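Local coordinates for protein beta-galactosidase (Geobacillus stearothermophilus, PDB 4OIF) that probably hydrolyses terminal non-reducing beta-D-galactose residues in beta-D-galactosides, as a zinc-containing intracellular enzyme of glycoside hydrolase family 42, at residues Thr254-Asp259 with Lys276-Ile281; His261-Phe266 with Ala297-Lys302; Leu313-Phe318 with Lys461-Ser466; Met321-Ser326 with Gly340-Ser345. All blocks are in the same frame, centred on the assembly; numbering follows the deposited sequence.

Interaction 1: Thr254-Asp259 with Lys276-Ile281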
loop_
_atom_site.group_PDB
_atom_site.type_symbol
_atom_site.label_atom_id
_atom_site.label_comp_id
_atom_site.label_asym_id
_atom_site.label_seq_id
_atom_site.Cartn_x
_atom_site.Cartn_y
_atom_site.Cartn_z
ATOM N N THR A 254 1.410 34.620 7.251
ATOM C CA THR A 254 0.709 33.475 6.673
ATOM C C THR A 254 0.949 32.253 7.578
ATOM O O THR A 254 2.018 32.129 8.178
ATOM C CB THR A 254 1.160 33.205 5.206
ATOM O OG1 THR A 254 0.372 32.153 4.638
ATOM C CG2 THR A 254 2.641 32.834 5.129
ATOM N N ASN A 255 -0.035 31.364 7.707
ATOM C CA ASN A 255 0.119 30.285 8.684
ATOM C C ASN A 255 0.917 29.080 8.162
ATOM O O ASN A 255 0.646 28.532 7.090
ATOM C CB ASN A 255 -1.243 29.833 9.246
ATOM C CG ASN A 255 -2.336 29.670 8.184
ATOM O OD1 ASN A 255 -2.289 30.251 7.087
ATOM N ND2 ASN A 255 -3.358 28.885 8.536
ATOM N N PHE A 256 1.933 28.712 8.943
ATOM C CA PHE A 256 2.825 27.591 8.657
ATOM C C PHE A 256 2.294 26.284 9.237
ATOM O O PHE A 256 1.442 26.280 10.135
ATOM C CB PHE A 256 4.226 27.856 9.227
ATOM C CG PHE A 256 5.034 28.881 8.464
ATOM C CD1 PHE A 256 4.540 29.476 7.313
ATOM C CD2 PHE A 256 6.309 29.236 8.904
ATOM C CE1 PHE A 256 5.298 30.414 6.615
ATOM C CE2 PHE A 256 7.073 30.177 8.212
ATOM C CZ PHE A 256 6.560 30.763 7.067
ATOM N N MET A 257 2.825 25.171 8.741
ATOM C CA MET A 257 2.416 23.845 9.208
ATOM C C MET A 257 3.589 23.039 9.758
ATOM O O MET A 257 4.761 23.405 9.591
ATOM C CB MET A 257 1.757 23.050 8.071
ATOM C CG MET A 257 0.480 23.657 7.519
ATOM S SD MET A 257 0.101 23.102 5.840
ATOM C CE MET A 257 1.329 23.986 4.898
ATOM N N ALA A 258 3.252 21.938 10.421
ATOM C CA ALA A 258 4.198 20.870 10.696
ATOM C C ALA A 258 3.753 19.677 9.859
ATOM O O ALA A 258 2.601 19.620 9.444
ATOM C CB ALA A 258 4.228 20.529 12.174
ATOM N N ASP A 259 4.652 18.738 9.589
ATOM C CA ASP A 259 4.266 17.565 8.811
ATOM C C ASP A 259 4.022 16.346 9.674
ATOM O O ASP A 259 4.814 16.008 10.570
ATOM C CB ASP A 259 5.302 17.242 7.742
ATOM C CG ASP A 259 4.983 17.913 6.430
ATOM O OD1 ASP A 259 3.877 18.487 6.342
ATOM O OD2 ASP A 259 5.813 17.863 5.494
ATOM N N LYS A 276 11.488 35.552 5.605
ATOM C CA LYS A 276 12.017 36.857 5.212
ATOM C C LYS A 276 10.945 37.746 4.580
ATOM O O LYS A 276 11.106 38.958 4.525
ATOM C CB LYS A 276 13.177 36.705 4.231
ATOM C CG LYS A 276 14.359 35.865 4.712
ATOM C CD LYS A 276 15.478 35.904 3.679
ATOM C CE LYS A 276 16.441 34.745 3.846
ATOM N NZ LYS A 276 16.837 34.627 5.269
ATOM N N HIS A 277 9.854 37.148 4.108
ATOM C CA HIS A 277 8.809 37.915 3.432
ATOM C C HIS A 277 7.635 38.262 4.345
ATOM O O HIS A 277 6.726 38.974 3.936
ATOM C CB HIS A 277 8.300 37.151 2.202
ATOM C CG HIS A 277 9.360 36.910 1.171
ATOM N ND1 HIS A 277 9.471 37.670 0.025
ATOM C CD2 HIS A 277 10.378 36.015 1.130
ATOM C CE1 HIS A 277 10.500 37.240 -0.686
ATOM N NE2 HIS A 277 11.065 36.235 -0.039
ATOM N N LEU A 278 7.663 37.770 5.578
ATOM C CA LEU A 278 6.564 37.993 6.509
ATOM C C LEU A 278 6.941 38.983 7.610
ATOM O O LEU A 278 8.118 39.148 7.923
ATOM C CB LEU A 278 6.132 36.668 7.131
ATOM C CG LEU A 278 5.731 35.553 6.163
ATOM C CD1 LEU A 278 5.442 34.271 6.946
ATOM C CD2 LEU A 278 4.527 35.955 5.324
ATOM N N ASP A 279 5.942 39.647 8.188
ATOM C CA ASP A 279 6.197 40.543 9.316
ATOM C C ASP A 279 6.310 39.713 10.584
ATOM O O ASP A 279 7.105 40.015 11.470
ATOM C CB ASP A 279 5.085 41.594 9.466
ATOM C CG ASP A 279 4.999 42.526 8.273
ATOM O OD1 ASP A 279 6.053 42.788 7.646
ATOM O OD2 ASP A 279 3.878 42.993 7.959
ATOM N N VAL A 280 5.510 38.655 10.650
ATOM C CA VAL A 280 5.448 37.821 11.835
ATOM C C VAL A 280 5.161 36.370 11.424
ATOM O O VAL A 280 4.430 36.112 10.460
ATOM C CB VAL A 280 4.380 38.363 12.852
ATOM C CG1 VAL A 280 3.028 38.499 12.193
ATOM C CG2 VAL A 280 4.304 37.497 14.111
ATOM N N ILE A 281 5.796 35.433 12.128
ATOM C CA ILE A 281 5.618 34.011 11.880
ATOM C C ILE A 281 4.447 33.491 12.692
ATOM O O ILE A 281 4.282 33.840 13.864
ATOM C CB ILE A 281 6.873 33.188 12.243
ATOM C CG1 ILE A 281 8.097 33.702 11.483
ATOM C CG2 ILE A 281 6.631 31.706 11.970
ATOM C CD1 ILE A 281 7.887 33.821 9.975
#
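Hydroxyl OG1 of T254 is hydrogen-bonded to the backbone oxygen of V155, and this fixes the rotation of the side chain: with OG1 anti to the backbone N (chi1 -175°), the methyl CG2 is carried round to L278. There it meets both branches of the leucine, at 3.6 Å from T254 CG2 to L278 CD1 and 3.7 Å to CD2, the two side chains running roughly perpendicular to each other.

L278 CD1 is shared. It also reaches the far end of the F256 ring, 3.7 Å from F256 CZ, the phenylalanine and the leucine extending toward each other from opposing sides. I281 takes the CD2 side of the same ring: its CG2 lies 4.0 Å from F256 CD2, and its CD1 is 4.1 Å from F256 CE2. No hydrogen bond crosses the contact, so its 202 Å² of buried surface is essentially apolar.

F236 of helix 218-246 extends the cluster beyond L278. N255, pointing the other way, bonds through ND2 to OD1 of N157, a predicted substrate-binding residue. Backbone bonds from F256 to S282 and D284 join strand 252-259 to its parallel neighbour 282-284. One side of the strand thus serves the site and the other an apolar layer under helix 218-246, the arrangement characteristic of a TIM barrel.

Interaction 2: His261-Phe266 with Ala297-Lys302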
loop_
_atom_site.group_PDB
_atom_site.type_symbol
_atom_site.label_atom_id
_atom_site.label_comp_id
_atom_site.label_asym_id
_atom_site.label_seq_id
_atom_site.Cartn_x
_atom_site.Cartn_y
_atom_site.Cartn_z
ATOM N N HIS A 261 2.405 13.288 12.076
ATOM C CA HIS A 261 2.901 12.241 12.980
ATOM C C HIS A 261 4.014 12.734 13.917
ATOM O O HIS A 261 3.807 12.862 15.128
ATOM C CB HIS A 261 3.366 11.005 12.183
ATOM C CG HIS A 261 3.954 9.913 13.031
ATOM N ND1 HIS A 261 3.519 9.645 14.312
ATOM C CD2 HIS A 261 4.939 9.020 12.775
ATOM C CE1 HIS A 261 4.218 8.639 14.811
ATOM N NE2 HIS A 261 5.086 8.243 13.899
ATOM N N ASP A 262 5.188 13.010 13.366
ATOM C CA ASP A 262 6.330 13.331 14.206
ATOM C C ASP A 262 6.488 14.824 14.358
ATOM O O ASP A 262 7.467 15.288 14.949
ATOM C CB ASP A 262 7.615 12.715 13.644
ATOM C CG ASP A 262 7.833 11.297 14.129
ATOM O OD1 ASP A 262 7.540 11.031 15.317
ATOM O OD2 ASP A 262 8.289 10.450 13.329
ATOM N N LEU A 263 5.516 15.571 13.844
ATOM C CA LEU A 263 5.548 17.016 13.966
ATOM C C LEU A 263 6.880 17.567 13.468
ATOM O O LEU A 263 7.568 18.296 14.177
ATOM C CB LEU A 263 5.313 17.443 15.419
ATOM C CG LEU A 263 3.871 17.456 15.918
ATOM C CD1 LEU A 263 3.814 18.037 17.312
ATOM C CD2 LEU A 263 2.971 18.245 14.971
ATOM N N ILE A 264 7.255 17.184 12.257
ATOM C CA ILE A 264 8.497 17.654 11.668
ATOM C C ILE A 264 8.207 18.942 10.915
ATOM O O ILE A 264 7.048 19.275 10.682
ATOM C CB ILE A 264 9.107 16.596 10.741
ATOM C CG1 ILE A 264 8.266 16.454 9.471
ATOM C CG2 ILE A 264 9.229 15.263 11.485
ATOM C CD1 ILE A 264 8.734 15.370 8.553
ATOM N N PRO A 265 9.249 19.701 10.577
ATOM C CA PRO A 265 8.935 20.918 9.829
ATOM C C PRO A 265 8.204 20.588 8.539
ATOM O O PRO A 265 8.478 19.541 7.940
ATOM C CB PRO A 265 10.310 21.522 9.547
ATOM C CG PRO A 265 11.177 21.001 10.639
ATOM C CD PRO A 265 10.652 19.658 11.023
ATOM N N PHE A 266 7.266 21.447 8.148
ATOM C CA PHE A 266 6.560 21.279 6.890
ATOM C C PHE A 266 7.595 21.108 5.780
ATOM O O PHE A 266 8.579 21.855 5.719
ATOM C CB PHE A 266 5.641 22.471 6.618
ATOM C CG PHE A 266 4.913 22.388 5.314
ATOM C CD1 PHE A 266 4.024 21.352 5.066
ATOM C CD2 PHE A 266 5.100 23.357 4.336
ATOM C CE1 PHE A 266 3.345 21.273 3.860
ATOM C CE2 PHE A 266 4.420 23.288 3.129
ATOM C CZ PHE A 266 3.544 22.240 2.890
ATOM N N ALA A 297 5.192 13.540 27.510
ATOM C CA ALA A 297 6.450 14.285 27.550
ATOM C C ALA A 297 7.218 14.270 26.213
ATOM O O ALA A 297 7.755 15.302 25.797
ATOM C CB ALA A 297 7.340 13.746 28.688
ATOM N N ASP A 298 7.272 13.120 25.539
ATOM C CA ASP A 298 7.975 13.028 24.243
ATOM C C ASP A 298 7.312 13.895 23.163
ATOM O O ASP A 298 7.984 14.626 22.393
ATOM C CB ASP A 298 8.036 11.573 23.765
ATOM C CG ASP A 298 8.931 10.699 24.630
ATOM O OD1 ASP A 298 10.029 11.150 25.034
ATOM O OD2 ASP A 298 8.521 9.551 24.907
ATOM N N LEU A 299 5.986 13.813 23.113
ATOM C CA LEU A 299 5.210 14.644 22.200
ATOM C C LEU A 299 5.430 16.123 22.512
ATOM O O LEU A 299 5.675 16.932 21.603
ATOM C CB LEU A 299 3.730 14.296 22.282
ATOM C CG LEU A 299 2.824 14.981 21.262
ATOM C CD1 LEU A 299 3.388 14.783 19.866
ATOM C CD2 LEU A 299 1.408 14.418 21.347
ATOM N N ALA A 300 5.355 16.462 23.801
ATOM C CA ALA A 300 5.510 17.847 24.243
ATOM C C ALA A 300 6.870 18.379 23.816
ATOM O O ALA A 300 6.985 19.509 23.342
ATOM C CB ALA A 300 5.343 17.960 25.747
ATOM N N MET A 301 7.891 17.542 23.971
ATOM C CA MET A 301 9.236 17.864 23.510
ATOM C C MET A 301 9.261 18.158 22.013
ATOM O O MET A 301 9.869 19.153 21.585
ATOM C CB MET A 301 10.196 16.721 23.823
ATOM C CG MET A 301 11.644 17.040 23.495
ATOM S SD MET A 301 12.723 15.684 23.952
ATOM C CE MET A 301 12.017 14.395 22.935
ATOM N N LYS A 302 8.615 17.298 21.220
ATOM C CA LYS A 302 8.529 17.548 19.769
ATOM C C LYS A 302 7.889 18.905 19.443
ATOM O O LYS A 302 8.364 19.671 18.562
ATOM C CB LYS A 302 7.740 16.437 19.073
ATOM C CG LYS A 302 8.473 15.122 18.930
ATOM C CD LYS A 302 7.601 14.123 18.206
ATOM C CE LYS A 302 7.988 12.706 18.520
ATOM N NZ LYS A 302 7.025 11.727 17.930
HETATM O O HOH W 1 3.592 11.895 17.568
HETATM O O HOH W 2 9.352 18.212 16.205
#
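L263 and K302 bring their CA atoms to 6.5 Å where the turn after strand 252-259 passes helix 296-312. The turn closes a beta hairpin with a G1 beta bulge, L263 and I264 both facing D259; L263 has the positive backbone angles (phi 53°, psi 52°) that suit the bulge.

K302 carries the polar part. Its CG stands anti to the carbonyl carbon (chi1 -74°) and the chain beyond is extended, which lays the methylene groups along the turn: K302 CD is 3.5 Å from the backbone O of D262. The ammonium group then forms a salt bridge, 2.8 Å from K302 NZ to D262 OD1, arriving nearly in line with the CG-OD1 bond. The same OD1 sits over the centre of the H261 ring. E294 is a second carboxylate partner of NZ, while D262 OD2 is held by R437 and Q440, so both ends of the ion pair are braced from outside.

An alanine in place of K302 would remove the ammonium group and is likely to leave D262 OD1 and E294 without their shared cation and the D262 carbonyl without its methylene cover.

Apolar packing is lighter: the methyls L263 CD1 and L299 CD1 meet at 4.2 Å, their side chains crossing near a right angle. Two waters complete the join. One donates to H261 O at 2.6 Å, with only a weak link to NZ; the other donates to both backbones, 2.7 Å from L263 O and 2.9 Å from K302 O.

Interaction 3: Leu313-Phe318 with Lys461-Ser466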
loop_
_atom_site.group_PDB
_atom_site.type_symbol
_atom_site.label_atom_id
_atom_site.label_comp_id
_atom_site.label_asym_id
_atom_site.label_seq_id
_atom_site.Cartn_x
_atom_site.Cartn_y
_atom_site.Cartn_z
ATOM N N LEU A 313 12.994 31.729 13.564
ATOM C CA LEU A 313 13.024 32.229 12.177
ATOM C C LEU A 313 13.214 33.739 12.061
ATOM O O LEU A 313 13.961 34.225 11.206
ATOM C CB LEU A 313 11.752 31.841 11.440
ATOM C CG LEU A 313 11.783 30.374 11.036
ATOM C CD1 LEU A 313 10.436 29.942 10.501
ATOM C CD2 LEU A 313 12.900 30.138 10.010
ATOM N N LYS A 314 12.535 34.482 12.922
ATOM C CA LYS A 314 12.655 35.926 12.893
ATOM C C LYS A 314 13.049 36.477 14.258
ATOM O O LYS A 314 12.952 37.682 14.494
ATOM C CB LYS A 314 11.353 36.558 12.407
ATOM C CG LYS A 314 10.971 36.156 10.988
ATOM C CD LYS A 314 9.715 36.883 10.517
ATOM C CE LYS A 314 9.994 38.359 10.262
ATOM N NZ LYS A 314 10.678 38.534 8.955
ATOM N N GLN A 315 13.490 35.580 15.138
ATOM C CA GLN A 315 14.078 35.944 16.428
ATOM C C GLN A 315 13.222 36.976 17.164
ATOM O O GLN A 315 13.717 38.005 17.641
ATOM C CB GLN A 315 15.509 36.458 16.220
ATOM C CG GLN A 315 16.520 35.367 15.842
ATOM C CD GLN A 315 17.010 34.548 17.047
ATOM O OE1 GLN A 315 18.015 34.885 17.685
ATOM N NE2 GLN A 315 16.299 33.475 17.357
ATOM N N GLN A 316 11.927 36.686 17.225
ATOM C CA GLN A 316 10.938 37.556 17.844
ATOM C C GLN A 316 9.757 36.665 18.255
ATOM O O GLN A 316 9.718 35.495 17.879
ATOM C CB GLN A 316 10.506 38.654 16.867
ATOM C CG GLN A 316 9.773 38.092 15.661
ATOM C CD GLN A 316 9.263 39.148 14.695
ATOM O OE1 GLN A 316 9.648 40.321 14.757
ATOM N NE2 GLN A 316 8.394 38.727 13.781
ATOM N N PRO A 317 8.792 37.196 19.026
ATOM C CA PRO A 317 7.662 36.314 19.342
ATOM C C PRO A 317 6.919 35.833 18.085
ATOM O O PRO A 317 6.876 36.552 17.084
ATOM C CB PRO A 317 6.755 37.199 20.196
ATOM C CG PRO A 317 7.652 38.243 20.752
ATOM C CD PRO A 317 8.683 38.499 19.708
ATOM N N PHE A 318 6.358 34.629 18.135
ATOM C CA PHE A 318 5.551 34.129 17.030
ATOM C C PHE A 318 4.082 34.077 17.436
ATOM O O PHE A 318 3.740 34.308 18.581
ATOM C CB PHE A 318 6.040 32.748 16.571
ATOM C CG PHE A 318 5.730 31.631 17.539
ATOM C CD1 PHE A 318 6.631 31.294 18.542
ATOM C CD2 PHE A 318 4.544 30.900 17.429
ATOM C CE1 PHE A 318 6.353 30.267 19.435
ATOM C CE2 PHE A 318 4.257 29.866 18.316
ATOM C CZ PHE A 318 5.168 29.550 19.323
ATOM N N LYS A 461 20.695 28.295 8.246
ATOM C CA LYS A 461 21.964 28.885 7.827
ATOM C C LYS A 461 21.815 30.386 7.577
ATOM O O LYS A 461 22.805 31.092 7.466
ATOM C CB LYS A 461 22.504 28.185 6.580
ATOM C CG LYS A 461 21.623 28.293 5.354
ATOM C CD LYS A 461 22.183 27.434 4.239
ATOM C CE LYS A 461 21.461 27.668 2.927
ATOM N NZ LYS A 461 20.077 27.155 2.999
ATOM N N GLU A 462 20.572 30.866 7.519
ATOM C CA GLU A 462 20.278 32.297 7.437
ATOM C C GLU A 462 20.469 33.040 8.773
ATOM O O GLU A 462 19.999 34.167 8.926
ATOM C CB GLU A 462 18.829 32.524 6.959
ATOM C CG GLU A 462 18.393 31.710 5.748
ATOM C CD GLU A 462 19.135 32.093 4.478
ATOM O OE1 GLU A 462 19.435 33.299 4.284
ATOM O OE2 GLU A 462 19.419 31.176 3.674
ATOM N N HIS A 463 21.128 32.413 9.740
ATOM C CA HIS A 463 21.282 32.995 11.076
ATOM C C HIS A 463 22.725 33.276 11.428
ATOM O O HIS A 463 23.649 32.657 10.903
ATOM C CB HIS A 463 20.708 32.074 12.160
ATOM C CG HIS A 463 19.227 32.172 12.323
ATOM N ND1 HIS A 463 18.339 31.630 11.417
ATOM C CD2 HIS A 463 18.475 32.738 13.294
ATOM C CE1 HIS A 463 17.103 31.867 11.818
ATOM N NE2 HIS A 463 17.157 32.538 12.954
ATOM N N ASP A 464 22.895 34.200 12.361
ATOM C CA ASP A 464 24.187 34.514 12.926
ATOM C C ASP A 464 24.653 33.390 13.848
ATOM O O ASP A 464 24.113 33.215 14.938
ATOM C CB ASP A 464 24.090 35.831 13.689
ATOM C CG ASP A 464 25.436 36.383 14.089
ATOM O OD1 ASP A 464 26.425 35.619 14.152
ATOM O OD2 ASP A 464 25.486 37.602 14.358
ATOM N N PHE A 465 25.654 32.630 13.420
ATOM C CA PHE A 465 26.181 31.545 14.242
ATOM C C PHE A 465 26.875 32.067 15.500
ATOM O O PHE A 465 26.831 31.440 16.569
ATOM C CB PHE A 465 27.174 30.694 13.451
ATOM C CG PHE A 465 26.571 29.947 12.308
ATOM C CD1 PHE A 465 25.204 29.730 12.244
ATOM C CD2 PHE A 465 27.375 29.455 11.294
ATOM C CE1 PHE A 465 24.649 29.038 11.190
ATOM C CE2 PHE A 465 26.824 28.761 10.236
ATOM C CZ PHE A 465 25.456 28.550 10.188
ATOM N N SER A 466 27.521 33.221 15.359
ATOM C CA SER A 466 28.425 33.731 16.380
ATOM C C SER A 466 27.730 34.086 17.688
ATOM O O SER A 466 28.380 34.300 18.700
ATOM C CB SER A 466 29.152 34.953 15.846
ATOM O OG SER A 466 28.208 35.961 15.548
#
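H463 presents its imidazole to two residues of the opposing loop. Q315 comes at the ring edge, near its plane, with CG 4.1 Å from H463 NE2 and 4.2 Å from H463 CD2. L313 offers backbone rather than side chain: its O lies 4.0 Å from H463 CE1, obliquely to the ring, and its CA is 4.1 Å from the same CE1. The glutamine chain bends at chi2, and its amide stands almost perpendicular to the imidazole, 80° between planes.

The ring is fixed by its two nitrogens. NE2 bonds to the carbonyl O of S312, the last residue of helix 296-312, and ND1 bonds to T460 OG1. The contact therefore joins the loop leaving a helix of the TIM-barrel domain to a loop between two strands of the trimerisation domain, 123 Å² being buried. An alanine replacing H463 would lack the ring, and would probably leave S312 O without this partner and Q315 CG without the edge it packs on.

Further out, Q315 NE2 bonds to D457 OD2 across the same boundary. E462, beside the histidine, forms a salt bridge from OE1 to K276 NZ of the barrel.

Interaction 4: Met321-Ser326 with Gly340-Ser345; sequences MECTPS and GMHFLS
P325 lies over one face of the H342 imidazole, its CA 3.8 Å from the ring centroid and 22° off the ring normal, which makes this a CH-pi contact. The approach is offset toward the rim: H342 CE1 is the ring atom closest to P325 CA, at 3.6 Å, and the proline ring adds CB at 4.1 Å from the same CE1.

The histidine gets there because its CG is anti to the backbone N (chi1 180°), so the side chain reaches from the first turn of the helix to the loop. The edge of the ring, by contrast, faces sulfur. C323 has SG between its backbone N and carbonyl carbon (chi1 66°), and this puts SG near the imidazole plane, 4.4 Å from H342 CE1.

Both ring nitrogens have partners beyond the two segments: ND1 bonds to K337 NZ and NE2 to Y359 OH, which would fix the flat group in its rotation. K337 NZ also bonds to T324 O, and so links histidine and loop; T324 O itself stays 3.9 Å from H342 ND1. The loop is held locally by an ST turn, S326 N donating to T324 OG1 at 3.2 Å, and that hydroxyl also meets L327 O.

G340 occupies the N-cap position of helix 341-351, while E322, the predicted nucleophile, lies on strand 319-322. The contact thus ties the loop leaving this barrel strand to the start of the following helix, with strand 356-359 contributing Y359 and helix 386-399 packing V391 on P325 and E390 on H342.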
loop_
_atom_site.group_PDB
_atom_site.type_symbol
_atom_site.label_atom_id
_atom_site.label_comp_id
_atom_site.label_asym_id
_atom_site.label_seq_id
_atom_site.Cartn_x
_atom_site.Cartn_y
_atom_site.Cartn_z
ATOM N N MET A 321 -1.389 30.408 15.317
ATOM C CA MET A 321 -2.567 30.784 14.536
ATOM C C MET A 321 -3.676 29.742 14.694
ATOM O O MET A 321 -4.870 30.073 14.732
ATOM C CB MET A 321 -2.206 30.959 13.055
ATOM C CG MET A 321 -3.345 31.496 12.184
ATOM S SD MET A 321 -3.799 33.208 12.556
ATOM C CE MET A 321 -2.236 34.018 12.267
ATOM N N GLU A 322 -3.280 28.479 14.792
ATOM C CA GLU A 322 -4.252 27.416 14.971
ATOM C C GLU A 322 -3.778 26.357 15.962
ATOM O O GLU A 322 -2.594 26.015 16.019
ATOM C CB GLU A 322 -4.572 26.749 13.632
ATOM C CG GLU A 322 -5.204 27.655 12.580
ATOM C CD GLU A 322 -5.253 26.986 11.213
ATOM O OE1 GLU A 322 -4.862 25.799 11.140
ATOM O OE2 GLU A 322 -5.677 27.638 10.227
ATOM N N CYS A 323 -4.729 25.867 16.750
ATOM C CA CYS A 323 -4.628 24.593 17.458
ATOM C C CYS A 323 -6.070 24.187 17.756
ATOM O O CYS A 323 -6.986 24.989 17.556
ATOM C CB CYS A 323 -3.781 24.699 18.734
ATOM S SG CYS A 323 -4.462 25.729 20.061
ATOM N N THR A 324 -6.294 22.951 18.188
ATOM C CA THR A 324 -7.657 22.540 18.533
ATOM C C THR A 324 -7.819 22.545 20.047
ATOM O O THR A 324 -6.919 22.121 20.775
ATOM C CB THR A 324 -8.035 21.133 17.935
ATOM O OG1 THR A 324 -9.341 20.732 18.382
ATOM C CG2 THR A 324 -7.036 20.075 18.307
ATOM N N PRO A 325 -8.959 23.068 20.526
ATOM C CA PRO A 325 -9.312 23.065 21.953
ATOM C C PRO A 325 -9.749 21.679 22.425
ATOM O O PRO A 325 -9.973 21.465 23.613
ATOM C CB PRO A 325 -10.474 24.067 22.032
ATOM C CG PRO A 325 -11.095 24.031 20.669
ATOM C CD PRO A 325 -9.966 23.768 19.701
ATOM N N SER A 326 -9.863 20.739 21.496
ATOM C CA SER A 326 -10.313 19.396 21.845
ATOM C C SER A 326 -9.688 18.346 20.921
ATOM O O SER A 326 -8.626 17.794 21.234
ATOM C CB SER A 326 -11.852 19.318 21.808
ATOM O OG SER A 326 -12.371 19.670 20.533
ATOM N N GLY A 340 -7.504 19.518 31.401
ATOM C CA GLY A 340 -6.224 20.072 31.799
ATOM C C GLY A 340 -5.181 20.155 30.690
ATOM O O GLY A 340 -4.285 21.007 30.729
ATOM N N MET A 341 -5.292 19.277 29.697
ATOM C CA MET A 341 -4.280 19.198 28.659
ATOM C C MET A 341 -4.330 20.420 27.743
ATOM O O MET A 341 -3.295 20.869 27.227
ATOM C CB MET A 341 -4.448 17.910 27.849
ATOM C CG MET A 341 -3.572 17.836 26.610
ATOM S SD MET A 341 -1.810 17.968 26.965
ATOM C CE MET A 341 -1.582 16.521 27.959
ATOM N N HIS A 342 -5.527 20.960 27.534
ATOM C CA HIS A 342 -5.636 22.133 26.686
ATOM C C HIS A 342 -4.955 23.322 27.349
ATOM O O HIS A 342 -4.146 24.030 26.723
ATOM C CB HIS A 342 -7.086 22.475 26.366
ATOM C CG HIS A 342 -7.208 23.686 25.500
ATOM N ND1 HIS A 342 -6.557 23.794 24.292
ATOM C CD2 HIS A 342 -7.849 24.863 25.688
ATOM C CE1 HIS A 342 -6.817 24.972 23.757
ATOM N NE2 HIS A 342 -7.594 25.643 24.588
ATOM N N PHE A 343 -5.270 23.530 28.623
ATOM C CA PHE A 343 -4.627 24.595 29.386
ATOM C C PHE A 343 -3.086 24.463 29.328
ATOM O O PHE A 343 -2.349 25.426 29.003
ATOM C CB PHE A 343 -5.124 24.598 30.842
ATOM C CG PHE A 343 -4.721 25.821 31.590
ATOM C CD1 PHE A 343 -5.506 26.956 31.554
ATOM C CD2 PHE A 343 -3.509 25.869 32.266
ATOM C CE1 PHE A 343 -5.104 28.111 32.199
ATOM C CE2 PHE A 343 -3.108 27.014 32.918
ATOM C CZ PHE A 343 -3.908 28.138 32.881
ATOM N N LEU A 344 -2.623 23.249 29.605
ATOM C CA LEU A 344 -1.201 22.914 29.624
ATOM C C LEU A 344 -0.510 23.236 28.308
ATOM O O LEU A 344 0.514 23.942 28.290
ATOM C CB LEU A 344 -1.029 21.432 29.965
ATOM C CG LEU A 344 0.303 20.719 29.732
ATOM C CD1 LEU A 344 1.464 21.370 30.481
ATOM C CD2 LEU A 344 0.181 19.234 30.095
ATOM N N SER A 345 -1.076 22.730 27.213
ATOM C CA SER A 345 -0.509 22.949 25.883
ATOM C C SER A 345 -0.506 24.440 25.490
ATOM O O SER A 345 0.453 24.932 24.873
ATOM C CB SER A 345 -1.256 22.111 24.834
ATOM O OG SER A 345 -2.592 22.534 24.632
#

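Interactions 1, 2 and 4 reach the barrel sheet, and interaction 3 joins the barrel to the trimerisation domain. Interactions 1 and 2 share a hairpin, with a probable hydrogen bond of 2.7 Å from D259 N to I264 O. Interaction 1 meets interaction 3 through the K276 NZ to E462 OE1 salt bridge (3.1 Å) and a probable bond of 2.9 Å between D279 O and Q316 NE2. Toward the predicted active site, N255 ND2 of interaction 1 comes 3.1 Å from OE2 of E322, the predicted nucleophile in interaction 4, and the side chain of T254 is about 7 Å from that of E158, the predicted proton donor. Interactions 3 and 4 lie about 26 Å apart between centres.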